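PDB 4Q1K: bacillaene synthase decarboxylase PksI from Bacillus subtilis, which decarboxylates the 3-methylglutaconyl group tethered to PksL to a 3-methylcrotonyl group during synthesis of the antibiotic bacillaene. Local coordinates for residues Tyr77-Ala82 with Gln121-Gly126; Ser141-Tyr146 with Leu199-Val204; Ser32-Val37 with Leu211-Ala216; Lys70-Thr75 with Ile114-Ala119. The protein carries 1 engineered substitution. All coordinates share one frame; numbering follows the deposited sequence.

Contact 1 (Tyr77-Ala82 with Gln121-Gly126)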
loop_
_atom_site.group_PDB
_atom_site.type_symbol
_atom_site.label_atom_id
_atom_site.label_comp_id
_atom_site.label_asym_id
_atom_site.label_seq_id
_atom_site.Cartn_x
_atom_site.Cartn_y
_atom_site.Cartn_z
ATOM N N TYR B 77 6.866 21.319 -19.795
ATOM C CA TYR B 77 7.889 22.278 -20.099
ATOM C C TYR B 77 8.107 23.116 -18.837
ATOM O O TYR B 77 7.142 23.339 -18.067
ATOM C CB TYR B 77 7.488 23.174 -21.343
ATOM C CG TYR B 77 6.402 24.168 -20.918
ATOM C CD1 TYR B 77 6.746 25.496 -20.543
ATOM C CD2 TYR B 77 5.072 23.767 -20.826
ATOM C CE1 TYR B 77 5.778 26.402 -20.093
ATOM C CE2 TYR B 77 4.098 24.656 -20.341
ATOM C CZ TYR B 77 4.474 25.949 -19.978
ATOM O OH TYR B 77 3.504 26.820 -19.507
ATOM N N ASP B 78 9.353 23.586 -18.680
ATOM C CA ASP B 78 9.711 24.524 -17.576
ATOM C C ASP B 78 9.125 24.015 -16.269
ATOM O O ASP B 78 9.398 22.878 -15.869
ATOM C CB ASP B 78 9.211 25.955 -17.896
ATOM C CG ASP B 78 10.017 26.600 -19.050
ATOM O OD1 ASP B 78 11.063 26.021 -19.463
ATOM O OD2 ASP B 78 9.576 27.654 -19.542
ATOM N N ASN B 79 8.303 24.825 -15.611
ATOM C CA ASN B 79 7.710 24.453 -14.336
ATOM C C ASN B 79 6.325 23.751 -14.323
ATOM O O ASN B 79 5.700 23.632 -13.270
ATOM C CB ASN B 79 7.730 25.703 -13.389
ATOM C CG ASN B 79 6.930 26.860 -13.964
ATOM O OD1 ASN B 79 6.763 26.967 -15.216
ATOM N ND2 ASN B 79 6.393 27.723 -13.091
ATOM N N TYR B 80 5.792 23.282 -15.464
ATOM C CA TYR B 80 4.445 22.702 -15.532
ATOM C C TYR B 80 4.536 21.302 -16.156
ATOM O O TYR B 80 5.037 21.144 -17.272
ATOM C CB TYR B 80 3.563 23.564 -16.492
ATOM C CG TYR B 80 3.024 24.767 -15.663
ATOM C CD1 TYR B 80 1.953 24.570 -14.797
ATOM C CD2 TYR B 80 3.701 25.977 -15.619
ATOM C CE1 TYR B 80 1.488 25.596 -13.971
ATOM C CE2 TYR B 80 3.239 27.038 -14.807
ATOM C CZ TYR B 80 2.137 26.821 -13.996
ATOM O OH TYR B 80 1.612 27.780 -13.133
ATOM N N PHE B 81 4.028 20.342 -15.463
ATOM C CA PHE B 81 3.804 19.057 -16.118
ATOM C C PHE B 81 2.420 19.169 -16.871
ATOM O O PHE B 81 2.332 19.120 -18.087
ATOM C CB PHE B 81 3.714 17.898 -15.063
ATOM C CG PHE B 81 3.330 16.564 -15.668
ATOM C CD1 PHE B 81 4.249 15.898 -16.548
ATOM C CD2 PHE B 81 2.064 15.985 -15.410
ATOM C CE1 PHE B 81 3.906 14.636 -17.114
ATOM C CE2 PHE B 81 1.687 14.761 -15.987
ATOM C CZ PHE B 81 2.615 14.097 -16.830
ATOM N N ALA B 82 1.341 19.348 -16.111
ATOM C CA ALA B 82 -0.004 19.360 -16.708
ATOM C C ALA B 82 -0.918 19.960 -15.650
ATOM O O ALA B 82 -0.859 19.602 -14.476
ATOM C CB ALA B 82 -0.508 17.975 -17.206
ATOM N N GLN B 121 8.161 16.948 -14.119
ATOM C CA GLN B 121 9.242 17.868 -13.683
ATOM C C GLN B 121 8.627 19.178 -13.103
ATOM O O GLN B 121 9.319 19.941 -12.402
ATOM C CB GLN B 121 10.208 18.175 -14.843
ATOM C CG GLN B 121 9.871 19.386 -15.728
ATOM C CD GLN B 121 8.475 19.352 -16.397
ATOM O OE1 GLN B 121 7.833 18.293 -16.579
ATOM N NE2 GLN B 121 7.989 20.536 -16.719
ATOM N N GLY B 122 7.390 19.440 -13.480
ATOM C CA GLY B 122 6.638 20.631 -13.016
ATOM C C GLY B 122 5.334 20.283 -12.343
ATOM O O GLY B 122 5.068 19.108 -12.006
ATOM N N HIS B 123 4.525 21.307 -12.100
ATOM C CA HIS B 123 3.292 21.079 -11.329
ATOM C C HIS B 123 2.298 20.145 -12.030
ATOM O O HIS B 123 2.210 20.146 -13.280
ATOM C CB HIS B 123 2.593 22.399 -11.079
ATOM C CG HIS B 123 3.522 23.417 -10.492
ATOM N ND1 HIS B 123 3.866 24.595 -11.155
ATOM C CD2 HIS B 123 4.243 23.387 -9.353
ATOM C CE1 HIS B 123 4.713 25.278 -10.397
ATOM N NE2 HIS B 123 4.951 24.565 -9.300
ATOM N N GLY B 124 1.569 19.380 -11.222
ATOM C CA GLY B 124 0.632 18.436 -11.745
ATOM C C GLY B 124 -0.662 18.717 -10.964
ATOM O O GLY B 124 -0.747 18.474 -9.731
ATOM N N ILE B 125 -1.661 19.233 -11.669
ATOM C CA ILE B 125 -2.858 19.778 -11.030
ATOM C C ILE B 125 -4.115 19.066 -11.628
ATOM O O ILE B 125 -4.279 19.010 -12.847
ATOM C CB ILE B 125 -2.986 21.303 -11.323
ATOM C CG1 ILE B 125 -1.719 22.017 -10.814
ATOM C CG2 ILE B 125 -4.291 21.885 -10.714
ATOM C CD1 ILE B 125 -1.536 23.392 -11.389
ATOM N N GLY B 126 -4.949 18.518 -10.741
ATOM C CA GLY B 126 -6.221 17.959 -11.053
ATOM C C GLY B 126 -6.087 16.866 -12.061
ATOM O O GLY B 126 -5.339 15.929 -11.882
#
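His123 turns the edge of its imidazole toward the face of the Tyr80 ring, a T-shaped pair with planes at 74° and centroids 5.2 Å apart. The touching atom is His123 ND1, which sits over the rim of the phenol ring, 3.8 Å from Tyr80 CE1. A backbone bond anchors His123: its N donates to Asn79 O (2.9 Å). Gln121 works differently. Its chain is bent at chi2 (-57°), which brings the amide in against the type II' turn from Tyr77 to Tyr80. NE2 spends one bond on Asp78 O (2.9 Å), close to the amide plane, and a second on Tyr80 O (3.1 Å), so the turn is held at two of its carbonyls. OE1 accepts from Gly76 N and lies at the edge of the Phe81 ring.

The two chains run parallel here with a beta bulge at Phe81. His123 O takes both Phe81 N (2.8 Å) and Ala82 N (3.1 Å), the first bond being the more bent. In crotonase-like enzymes the chain beyond each of these segments supplies a backbone N-H to the oxyanion hole, and that is probably so in this protein as well. Past the bulge, Ile125 N donates to Ala82 O, and Gly126 caps the N terminus of helix 127-133. Met39 of strand 34-39 packs on the Phe81 ring.

Contact 2 (Ser141-Tyr146 with Leu199-Val204); sequences SRESVY and LPRAEV
Arg201 and Glu143 form the tight part of this contact. The side chain of Glu143 is bent at chi2 (-92°), and this brings the carboxylate up to the start of helix 201-215. There OE1 accepts from Arg201 N at 2.8 Å, on its syn side but out of the carboxylate plane. Ser141 OG donates to the same Glu143 OE1, also at 2.8 Å and from the same face, so two bonds grip one oxygen. The guanidinium of Arg201 lies with one face over Glu143 CG. Its NH2 donates to Ser144 OG (2.8 Å), which meets the guanidinium at its edge. NE bonds to Gln121 O, so two separate partners fix the rotation of the group. A carboxylate this close to the first turn of a helix is probably stabilised by the helix dipole. Val204 CG2 closes the buried side against Ser141 CA at 3.9 Å.

The solvent side is looser. Arg142 runs alongside Pro200, and one face of its guanidinium rests on the proline ring, with NH2 4.0 Å from Pro200 CD. A water bridges Glu143 OE2 and Ala202 N.

In the backbone, Arg142 N donates to Leu199 O (2.8 Å), next to a parallel bridge between Ser141 and Leu199. This is the edge of the main crotonase sheet: strand 137-141 pairs with the outermost strand 197-199, and the chain then turns into helix 201-215.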
loop_
_atom_site.group_PDB
_atom_site.type_symbol
_atom_site.label_atom_id
_atom_site.label_comp_id
_atom_site.label_asym_id
_atom_site.label_seq_id
_atom_site.Cartn_x
_atom_site.Cartn_y
_atom_site.Cartn_z
ATOM N N SER B 141 8.856 16.068 -9.053
ATOM C CA SER B 141 9.844 17.069 -8.708
ATOM C C SER B 141 9.612 17.555 -7.260
ATOM O O SER B 141 8.495 17.812 -6.792
ATOM C CB SER B 141 9.660 18.275 -9.642
ATOM O OG SER B 141 9.953 19.497 -8.936
ATOM N N ARG B 142 10.708 17.670 -6.513
ATOM C CA ARG B 142 10.587 18.024 -5.145
ATOM C C ARG B 142 9.885 19.377 -4.904
ATOM O O ARG B 142 9.153 19.556 -3.889
ATOM C CB ARG B 142 12.073 18.112 -4.625
ATOM C CG ARG B 142 12.156 18.065 -3.109
ATOM C CD ARG B 142 13.619 17.966 -2.568
ATOM N NE ARG B 142 14.376 16.756 -2.970
ATOM C CZ ARG B 142 15.713 16.696 -2.884
ATOM N NH1 ARG B 142 16.402 17.745 -2.441
ATOM N NH2 ARG B 142 16.371 15.599 -3.206
ATOM N N GLU B 143 10.177 20.360 -5.799
ATOM C CA GLU B 143 9.747 21.733 -5.562
ATOM C C GLU B 143 8.424 22.068 -6.306
ATOM O O GLU B 143 7.831 23.115 -6.069
ATOM C CB GLU B 143 10.906 22.731 -5.885
ATOM C CG GLU B 143 11.313 22.813 -7.347
ATOM C CD GLU B 143 12.454 21.836 -7.688
ATOM O OE1 GLU B 143 12.217 20.552 -7.651
ATOM O OE2 GLU B 143 13.585 22.305 -7.969
ATOM N N SER B 144 7.900 21.104 -7.069
ATOM C CA SER B 144 6.602 21.311 -7.754
ATOM C C SER B 144 5.426 20.977 -6.871
ATOM O O SER B 144 5.578 20.159 -5.885
ATOM C CB SER B 144 6.571 20.416 -8.978
ATOM O OG SER B 144 7.601 20.945 -9.898
ATOM N N VAL B 145 4.252 21.477 -7.259
ATOM C CA VAL B 145 2.985 21.240 -6.533
ATOM C C VAL B 145 2.124 20.189 -7.205
ATOM O O VAL B 145 2.030 20.169 -8.418
ATOM C CB VAL B 145 2.246 22.553 -6.351
ATOM C CG1 VAL B 145 0.891 22.290 -5.733
ATOM C CG2 VAL B 145 3.062 23.397 -5.368
ATOM N N TYR B 146 1.574 19.261 -6.411
ATOM C CA TYR B 146 0.703 18.168 -6.950
ATOM C C TYR B 146 -0.601 18.235 -6.196
ATOM O O TYR B 146 -0.607 18.340 -4.986
ATOM C CB TYR B 146 1.353 16.789 -6.818
ATOM C CG TYR B 146 2.683 16.816 -7.607
ATOM C CD1 TYR B 146 2.696 16.728 -8.992
ATOM C CD2 TYR B 146 3.910 16.994 -6.924
ATOM C CE1 TYR B 146 3.898 16.881 -9.710
ATOM C CE2 TYR B 146 5.105 17.122 -7.615
ATOM C CZ TYR B 146 5.078 17.109 -9.032
ATOM O OH TYR B 146 6.222 17.181 -9.736
ATOM N N LEU B 199 12.710 13.978 -7.196
ATOM C CA LEU B 199 14.041 14.568 -7.479
ATOM C C LEU B 199 13.893 16.065 -7.652
ATOM O O LEU B 199 12.790 16.541 -7.961
ATOM C CB LEU B 199 14.571 14.043 -8.869
ATOM C CG LEU B 199 14.892 12.535 -8.844
ATOM C CD1 LEU B 199 15.225 12.110 -10.276
ATOM C CD2 LEU B 199 16.182 12.440 -8.037
ATOM N N PRO B 200 15.010 16.823 -7.482
ATOM C CA PRO B 200 15.046 18.211 -7.914
ATOM C C PRO B 200 14.493 18.303 -9.361
ATOM O O PRO B 200 14.826 17.444 -10.180
ATOM C CB PRO B 200 16.552 18.524 -7.850
ATOM C CG PRO B 200 17.005 17.634 -6.710
ATOM C CD PRO B 200 16.348 16.321 -7.096
ATOM N N ARG B 201 13.640 19.274 -9.627
ATOM C CA ARG B 201 13.151 19.484 -10.987
ATOM C C ARG B 201 14.240 19.333 -12.059
ATOM O O ARG B 201 13.962 18.707 -13.094
ATOM C CB ARG B 201 12.419 20.804 -11.132
ATOM C CG ARG B 201 12.109 21.249 -12.567
ATOM C CD ARG B 201 11.463 22.650 -12.598
ATOM N NE ARG B 201 10.224 22.638 -11.828
ATOM C CZ ARG B 201 9.749 23.669 -11.116
ATOM N NH1 ARG B 201 10.405 24.819 -11.072
ATOM N NH2 ARG B 201 8.621 23.539 -10.440
ATOM N N ALA B 202 15.423 19.925 -11.856
ATOM C CA ALA B 202 16.482 19.912 -12.936
ATOM C C ALA B 202 16.981 18.501 -13.235
ATOM O O ALA B 202 17.745 18.328 -14.170
ATOM C CB ALA B 202 17.713 20.789 -12.502
ATOM N N GLU B 203 16.665 17.505 -12.382
ATOM C CA GLU B 203 17.181 16.155 -12.557
ATOM C C GLU B 203 16.075 15.197 -13.121
ATOM O O GLU B 203 16.374 14.063 -13.475
ATOM C CB GLU B 203 17.672 15.632 -11.204
ATOM C CG GLU B 203 18.963 16.356 -10.831
ATOM C CD GLU B 203 19.381 16.037 -9.399
ATOM O OE1 GLU B 203 19.188 14.892 -8.930
ATOM O OE2 GLU B 203 19.876 16.956 -8.722
ATOM N N VAL B 204 14.799 15.647 -13.182
ATOM C CA VAL B 204 13.702 14.676 -13.365
ATOM C C VAL B 204 13.797 14.120 -14.794
ATOM O O VAL B 204 13.707 12.927 -15.007
ATOM C CB VAL B 204 12.320 15.391 -13.150
ATOM C CG1 VAL B 204 11.134 14.552 -13.723
ATOM C CG2 VAL B 204 12.124 15.702 -11.623
HETATM O O HOH W 1 15.767 21.740 -9.543
#

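Contact 3 (Ser32-Val37 with Leu211-Ala216); sequences SAIIQV and LAQELA
Ile34 reaches from its strand onto the helix through all its branches. Apolar contacts carry almost everything. CG2 of Ile34 rests on Ala212 CB at 3.7 Å, and CG1 lies 4.2 Å from Ala216 CB. With CG1 anti to the carbonyl carbon (chi1 -57°) and the chain extended beyond it, CD1 is carried over the helix backbone. It meets Ala212 C at 3.5 Å and Gln213 N at the same distance, and it also touches Gln213 CG. Two small residues one turn apart, Ala212 and Ala216, let the strand come this close. Ala33 adds a methyl-to-methyl contact, its CB 4.3 Å from Ala216 CB.

Polar bonds lie within the helix or lead outside the pair. Ala216 N donates to Ala212 O (2.9 Å), which holds the two alanines one turn apart. Gln213 sends only its CG to Ile34; its NE2 bonds to Glu31. Ala216 O accepts from Lys70 NZ, a link to the neighbouring strand.

Contacts with a second subunit come at Leu211 and Leu215, which pack on Asn180 of that neighbouring subunit.

Ile73 and Ile117 of the next two strands join Ile34 under helix 201-215, while Ile35 and Val37 face helix 50-65. The contact is thus one corner of the layered alpha/beta core of the crotonase fold, with helices packed on both faces of the sheet.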
loop_
_atom_site.group_PDB
_atom_site.type_symbol
_atom_site.label_atom_id
_atom_site.label_comp_id
_atom_site.label_asym_id
_atom_site.label_seq_id
_atom_site.Cartn_x
_atom_site.Cartn_y
_atom_site.Cartn_z
ATOM N N SER B 32 16.589 5.159 -30.818
ATOM C CA SER B 32 15.821 4.392 -31.736
ATOM C C SER B 32 14.532 3.799 -31.148
ATOM O O SER B 32 13.513 3.641 -31.872
ATOM C CB SER B 32 16.760 3.263 -32.273
ATOM O OG SER B 32 15.953 2.354 -32.997
ATOM N N ALA B 33 14.548 3.418 -29.870
ATOM C CA ALA B 33 13.353 2.817 -29.243
ATOM C C ALA B 33 12.730 3.622 -28.094
ATOM O O ALA B 33 11.979 3.032 -27.290
ATOM C CB ALA B 33 13.721 1.400 -28.714
ATOM N N ILE B 34 13.048 4.919 -27.958
ATOM C CA ILE B 34 12.476 5.739 -26.877
ATOM C C ILE B 34 11.887 6.985 -27.530
ATOM O O ILE B 34 12.631 7.739 -28.262
ATOM C CB ILE B 34 13.619 6.262 -25.958
ATOM C CG1 ILE B 34 14.373 5.014 -25.433
ATOM C CG2 ILE B 34 13.002 7.108 -24.796
ATOM C CD1 ILE B 34 15.526 5.345 -24.457
ATOM N N ILE B 35 10.628 7.255 -27.184
ATOM C CA ILE B 35 9.900 8.394 -27.754
ATOM C C ILE B 35 9.518 9.288 -26.556
ATOM O O ILE B 35 8.967 8.794 -25.564
ATOM C CB ILE B 35 8.656 7.902 -28.553
ATOM C CG1 ILE B 35 7.928 9.017 -29.307
ATOM C CG2 ILE B 35 7.685 7.077 -27.689
ATOM C CD1 ILE B 35 8.796 9.736 -30.270
ATOM N N GLN B 36 9.803 10.555 -26.704
ATOM C CA GLN B 36 9.440 11.582 -25.712
ATOM C C GLN B 36 8.257 12.382 -26.206
ATOM O O GLN B 36 8.247 12.873 -27.361
ATOM C CB GLN B 36 10.651 12.443 -25.358
ATOM C CG GLN B 36 10.345 13.595 -24.377
ATOM C CD GLN B 36 11.631 14.374 -24.140
ATOM O OE1 GLN B 36 12.494 13.892 -23.444
ATOM N NE2 GLN B 36 11.809 15.470 -24.806
ATOM N N VAL B 37 7.217 12.432 -25.362
ATOM C CA VAL B 37 6.002 13.250 -25.634
ATOM C C VAL B 37 6.070 14.494 -24.722
ATOM O O VAL B 37 5.906 14.375 -23.529
ATOM C CB VAL B 37 4.702 12.455 -25.406
ATOM C CG1 VAL B 37 3.418 13.311 -25.657
ATOM C CG2 VAL B 37 4.664 11.214 -26.333
ATOM N N LEU B 211 16.163 5.942 -17.225
ATOM C CA LEU B 211 15.348 4.785 -16.929
ATOM C C LEU B 211 14.799 4.233 -18.304
ATOM O O LEU B 211 14.668 3.026 -18.489
ATOM C CB LEU B 211 14.218 5.253 -16.029
ATOM C CG LEU B 211 13.146 4.308 -15.586
ATOM C CD1 LEU B 211 13.750 3.070 -14.913
ATOM C CD2 LEU B 211 12.235 5.083 -14.612
ATOM N N ALA B 212 14.450 5.126 -19.210
ATOM C CA ALA B 212 13.934 4.647 -20.532
ATOM C C ALA B 212 15.027 3.888 -21.288
ATOM O O ALA B 212 14.722 2.927 -22.004
ATOM C CB ALA B 212 13.485 5.827 -21.397
ATOM N N GLN B 213 16.284 4.354 -21.167
ATOM C CA GLN B 213 17.395 3.606 -21.762
ATOM C C GLN B 213 17.511 2.235 -21.169
ATOM O O GLN B 213 17.784 1.284 -21.913
ATOM C CB GLN B 213 18.717 4.337 -21.525
ATOM C CG GLN B 213 18.739 5.579 -22.424
ATOM C CD GLN B 213 19.897 6.516 -22.155
ATOM O OE1 GLN B 213 20.193 6.800 -21.034
ATOM N NE2 GLN B 213 20.535 7.044 -23.225
ATOM N N GLU B 214 17.355 2.127 -19.854
ATOM C CA GLU B 214 17.341 0.778 -19.212
ATOM C C GLU B 214 16.191 -0.099 -19.711
ATOM O O GLU B 214 16.381 -1.263 -20.021
ATOM C CB GLU B 214 17.427 0.896 -17.682
ATOM C CG GLU B 214 18.752 1.542 -17.315
ATOM C CD GLU B 214 18.795 1.950 -15.825
ATOM O OE1 GLU B 214 17.886 1.548 -15.098
ATOM O OE2 GLU B 214 19.662 2.711 -15.367
ATOM N N LEU B 215 14.986 0.463 -19.819
ATOM C CA LEU B 215 13.887 -0.324 -20.298
ATOM C C LEU B 215 14.158 -0.796 -21.732
ATOM O O LEU B 215 13.759 -1.904 -22.095
ATOM C CB LEU B 215 12.603 0.515 -20.249
ATOM C CG LEU B 215 12.005 0.683 -18.837
ATOM C CD1 LEU B 215 10.989 1.838 -18.852
ATOM C CD2 LEU B 215 11.385 -0.655 -18.331
ATOM N N ALA B 216 14.734 0.099 -22.534
ATOM C CA ALA B 216 15.039 -0.247 -23.932
ATOM C C ALA B 216 16.093 -1.290 -24.120
ATOM O O ALA B 216 16.376 -1.718 -25.237
ATOM C CB ALA B 216 15.379 1.032 -24.779
#

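Contact 4 (Lys70-Thr75 with Ile114-Ala119)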
loop_
_atom_site.group_PDB
_atom_site.type_symbol
_atom_site.label_atom_id
_atom_site.label_comp_id
_atom_site.label_asym_id
_atom_site.label_seq_id
_atom_site.Cartn_x
_atom_site.Cartn_y
_atom_site.Cartn_z
ATOM N N LYS B 70 10.068 1.102 -27.255
ATOM C CA LYS B 70 10.058 0.311 -26.014
ATOM C C LYS B 70 9.607 1.107 -24.767
ATOM O O LYS B 70 9.169 0.497 -23.733
ATOM C CB LYS B 70 11.505 -0.238 -25.752
ATOM C CG LYS B 70 11.811 -1.422 -26.753
ATOM C CD LYS B 70 13.303 -1.760 -26.756
ATOM C CE LYS B 70 13.597 -2.908 -27.746
ATOM N NZ LYS B 70 15.036 -3.223 -27.470
ATOM N N ALA B 71 9.763 2.434 -24.833
ATOM C CA ALA B 71 9.378 3.252 -23.669
ATOM C C ALA B 71 8.956 4.597 -24.173
ATOM O O ALA B 71 9.556 5.141 -25.106
ATOM C CB ALA B 71 10.601 3.470 -22.724
ATOM N N VAL B 72 8.002 5.175 -23.461
ATOM C CA VAL B 72 7.559 6.506 -23.738
ATOM C C VAL B 72 7.839 7.403 -22.527
ATOM O O VAL B 72 7.603 6.969 -21.381
ATOM C CB VAL B 72 5.999 6.539 -23.919
ATOM C CG1 VAL B 72 5.502 7.986 -24.086
ATOM C CG2 VAL B 72 5.538 5.543 -25.034
ATOM N N ILE B 73 8.368 8.611 -22.764
ATOM C CA ILE B 73 8.513 9.601 -21.679
ATOM C C ILE B 73 7.491 10.724 -21.954
ATOM O O ILE B 73 7.581 11.366 -22.973
ATOM C CB ILE B 73 9.925 10.214 -21.665
ATOM C CG1 ILE B 73 11.022 9.119 -21.476
ATOM C CG2 ILE B 73 10.031 11.321 -20.592
ATOM C CD1 ILE B 73 12.449 9.644 -21.752
ATOM N N LEU B 74 6.579 10.904 -21.015
ATOM C CA LEU B 74 5.527 11.948 -21.053
ATOM C C LEU B 74 5.998 13.055 -20.089
ATOM O O LEU B 74 6.278 12.787 -18.905
ATOM C CB LEU B 74 4.145 11.423 -20.615
ATOM C CG LEU B 74 3.022 12.440 -20.451
ATOM C CD1 LEU B 74 2.768 13.045 -21.876
ATOM C CD2 LEU B 74 1.781 11.691 -19.988
ATOM N N THR B 75 6.157 14.284 -20.601
ATOM C CA THR B 75 6.712 15.339 -19.704
ATOM C C THR B 75 6.177 16.675 -20.110
ATOM O O THR B 75 5.533 16.781 -21.202
ATOM C CB THR B 75 8.276 15.351 -19.774
ATOM O OG1 THR B 75 8.819 16.107 -18.655
ATOM C CG2 THR B 75 8.841 15.932 -21.156
ATOM N N ILE B 114 3.122 0.022 -24.525
ATOM C CA ILE B 114 4.487 -0.009 -23.954
ATOM C C ILE B 114 4.545 0.803 -22.638
ATOM O O ILE B 114 3.665 1.607 -22.333
ATOM C CB ILE B 114 5.512 0.430 -24.977
ATOM C CG1 ILE B 114 5.188 1.801 -25.561
ATOM C CG2 ILE B 114 5.641 -0.681 -26.018
ATOM C CD1 ILE B 114 6.278 2.399 -26.455
ATOM N N PRO B 115 5.603 0.609 -21.846
ATOM C CA PRO B 115 5.720 1.337 -20.583
ATOM C C PRO B 115 5.825 2.840 -20.832
ATOM O O PRO B 115 6.504 3.296 -21.792
ATOM C CB PRO B 115 7.090 0.838 -20.048
ATOM C CG PRO B 115 7.164 -0.571 -20.509
ATOM C CD PRO B 115 6.596 -0.517 -21.922
ATOM N N VAL B 116 5.094 3.591 -20.018
ATOM C CA VAL B 116 5.156 5.060 -20.122
ATOM C C VAL B 116 5.752 5.569 -18.756
ATOM O O VAL B 116 5.332 5.097 -17.677
ATOM C CB VAL B 116 3.747 5.633 -20.239
ATOM C CG1 VAL B 116 3.749 7.159 -20.261
ATOM C CG2 VAL B 116 3.084 5.014 -21.527
ATOM N N ILE B 117 6.697 6.500 -18.856
ATOM C CA ILE B 117 7.259 7.190 -17.674
ATOM C C ILE B 117 6.667 8.600 -17.680
ATOM O O ILE B 117 6.916 9.377 -18.613
ATOM C CB ILE B 117 8.783 7.284 -17.810
ATOM C CG1 ILE B 117 9.347 5.847 -17.905
ATOM C CG2 ILE B 117 9.425 8.175 -16.668
ATOM C CD1 ILE B 117 10.732 5.862 -18.562
ATOM N N ALA B 118 5.921 8.928 -16.646
ATOM C CA ALA B 118 5.423 10.320 -16.465
ATOM C C ALA B 118 6.519 11.092 -15.699
ATOM O O ALA B 118 6.720 10.895 -14.456
ATOM C CB ALA B 118 4.175 10.315 -15.583
ATOM N N ALA B 119 7.298 11.854 -16.455
ATOM C CA ALA B 119 8.403 12.660 -15.861
ATOM C C ALA B 119 7.741 14.025 -15.482
ATOM O O ALA B 119 7.716 14.977 -16.310
ATOM C CB ALA B 119 9.507 12.828 -16.922
#
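Val72 with Val116 and Ile73 with Ile117 begin a parallel pairing at the centre of the main crotonase sheet, where strand 71-75 lies beside strand 116-120. The segment axes approach to 4.6 Å and cross at -22°, the usual twist of a sheet. Val72 N donates to Pro115 O, and Ile117 N returns a nearly straight bond to Val72 O (2.7 Å, 173°). Leu74 N then reaches Ile117 O at 2.9 Å, and Ala119 N reaches Leu74 O. Thr75 adds a side-chain bond: OG1, anti to the backbone N (chi1 -165°), donates to Ala119 O at 2.8 Å in the carbonyl plane.

Val72, Leu74 and Val116 share one face. There the side chains of Ile114 and Val72 cross at about a right angle, with Ile114 CD1 3.5 Å from Val72 CG2. On the other face Ile73 CG2 lies 4.0 Å from Ala119 CB, and helix 201-215 covers Ile73, Ile117 and Ala119.

Lys70 turns its NZ to Lys218 O. The facing strand edges are buried, and their polar atoms are met by each other; Thr75 extends this with its hydroxyl where strand 71-75 ends.

How the contacts relate
From the N terminus, residues 32-37 open the longest loop, which contact 3 closes only at 211-216. The other three contacts nest inside it. Contact 4 opens at 70-75 and contact 1 at 77-82; they close in the same order, at 114-119 and 121-126, so the two cross. Contact 2 follows in series, from 141-146 to 199-204. Contacts 3 and 4 share the main sheet, where strands 34-39 and 71-75 are neighbours. Contacts 1 and 2 meet at the small sheet through strands 123-125 and 145-147. Helix 201-215 runs from contact 2 to contact 3, tying the far edge of the main sheet to strand 34-39.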